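Probable primosomal replication protein n (Ralstonia solanacearum, PDB 4FDB) probably binds single-stranded DNA as a homodimer and helps restart stalled replication forks by stabilising PriA on DNA and promoting its complex with DnaT. Local coordinates at residues I26-L31 / E51-G56. The protein carries 3 engineered substitutions. Numbering follows the deposited sequence.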
# COMPACT_ATOMS: atom_id res chain seq x y z
N ILE A 26 -16.92 -3.28 11.53
CA ILE A 26 -15.97 -2.67 10.61
C ILE A 26 -16.15 -1.17 10.65
O ILE A 26 -17.28 -0.69 10.56
CB ILE A 26 -16.30 -3.05 9.17
CG1 ILE A 26 -16.39 -4.57 9.01
CG2 ILE A 26 -15.30 -2.40 8.21
CD1 ILE A 26 -15.07 -5.25 9.09
N VAL A 27 -15.05 -0.44 10.77
CA VAL A 27 -15.08 1.02 10.59
C VAL A 27 -14.22 1.37 9.38
O VAL A 27 -13.01 1.15 9.39
CB VAL A 27 -14.60 1.77 11.85
CG1 VAL A 27 -14.37 3.26 11.56
CG2 VAL A 27 -15.62 1.62 12.99
N ASN A 28 -14.87 1.89 8.34
CA ASN A 28 -14.17 2.42 7.18
C ASN A 28 -13.72 3.84 7.46
O ASN A 28 -14.43 4.61 8.08
CB ASN A 28 -15.09 2.43 5.97
CG ASN A 28 -15.31 1.04 5.41
OD1 ASN A 28 -16.23 0.34 5.82
ND2 ASN A 28 -14.46 0.64 4.48
N CYS A 29 -12.53 4.19 6.99
CA CYS A 29 -12.05 5.55 7.19
C CYS A 29 -11.19 6.00 6.03
O CYS A 29 -10.90 5.23 5.11
CB CYS A 29 -11.31 5.66 8.51
SG CYS A 29 -9.87 4.61 8.65
N LEU A 30 -10.84 7.28 6.04
CA LEU A 30 -9.96 7.85 5.05
C LEU A 30 -8.76 8.41 5.80
O LEU A 30 -8.93 9.15 6.79
CB LEU A 30 -10.67 9.00 4.32
CG LEU A 30 -9.91 9.71 3.19
CD1 LEU A 30 -9.65 8.75 2.04
CD2 LEU A 30 -10.69 10.92 2.72
N LEU A 31 -7.57 8.06 5.33
CA LEU A 31 -6.32 8.56 5.91
C LEU A 31 -5.62 9.46 4.92
O LEU A 31 -5.74 9.27 3.72
CB LEU A 31 -5.40 7.39 6.24
CG LEU A 31 -5.99 6.37 7.21
CD1 LEU A 31 -5.03 5.21 7.37
CD2 LEU A 31 -6.27 7.02 8.56
N GLU A 51 -8.09 4.92 1.38
CA GLU A 51 -9.18 4.31 2.13
C GLU A 51 -8.63 3.21 3.02
O GLU A 51 -7.80 2.41 2.59
CB GLU A 51 -10.23 3.74 1.17
CG GLU A 51 -10.99 4.82 0.39
CD GLU A 51 -12.07 5.51 1.23
OE1 GLU A 51 -12.35 5.05 2.36
OE2 GLU A 51 -12.64 6.52 0.75
N ALA A 52 -9.09 3.18 4.27
CA ALA A 52 -8.62 2.17 5.21
C ALA A 52 -9.82 1.61 5.96
O ALA A 52 -10.95 2.12 5.84
CB ALA A 52 -7.62 2.77 6.20
N LEU A 53 -9.58 0.55 6.71
CA LEU A 53 -10.62 0.04 7.59
C LEU A 53 -10.02 -0.72 8.75
O LEU A 53 -8.90 -1.23 8.66
CB LEU A 53 -11.65 -0.80 6.82
CG LEU A 53 -11.29 -2.19 6.29
CD1 LEU A 53 -11.35 -3.26 7.38
CD2 LEU A 53 -12.25 -2.55 5.17
N GLY A 54 -10.76 -0.78 9.85
CA GLY A 54 -10.39 -1.60 10.98
C GLY A 54 -11.54 -2.55 11.25
O GLY A 54 -12.70 -2.16 11.16
N ALA A 55 -11.21 -3.80 11.56
CA ALA A 55 -12.21 -4.81 11.86
C ALA A 55 -12.01 -5.35 13.26
O ALA A 55 -10.89 -5.38 13.76
CB ALA A 55 -12.12 -5.96 10.87
N GLY A 56 -13.10 -5.79 13.88
CA GLY A 56 -13.00 -6.38 15.20
C GLY A 56 -12.58 -5.33 16.21
O GLY A 56 -13.10 -4.22 16.20
O HOH W 1 -12.53 2.56 3.39
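Val27 and Gly54, then Cys29 and Ala52, form the antiparallel hydrogen-bonded pairs of a beta hairpin, strands 25-37 and 44-55 of the OB fold expected for the PriB family. Four backbone bonds join the two segments, the straightest running from Ala52 N to Cys29 O (2.9 Å, 175°). The two faces are filled differently. On the face of Val27, Cys29 and Ala52, the methyl of Ala52 is a small bump in a hollow between two larger side chains. With chi1 at 60°, Cys29 SG lies between its own backbone N and carbonyl carbon, and from there it meets Ala52 CB at 3.8 Å. Leu31 CD1 reaches the same CB at 3.7 Å. Leu62 of helix 57-62 covers Val27 and Cys29 here, while Phe89 and Ile91 pack on Ala52. Gly54 brings no side chain to sit beside Val27.

On the other face, Ile26 straddles the step from Leu53 to Ala55. Its CG2 branch lies against Leu53 CD1, and its CD1 end drops onto Ala55 CB at 3.5 Å. Asn28 and Leu53 run side by side, with Asn28 ND2 3.9 Å from both Leu53 CB and Leu53 CD2. Arg18 of the neighbouring strand 3-19 holds Asn28 OD1, which helps fix the turn of the amide. Glu51 bends at chi2 (-77°) and brings its OE2 to 3.9 Å from Leu30 CD1, while OE1 turns to a water. That water bridges this polar end: it accepts from Asn28 ND2 and donates to Ala52 O and, at 2.7 Å, to Glu51 OE1.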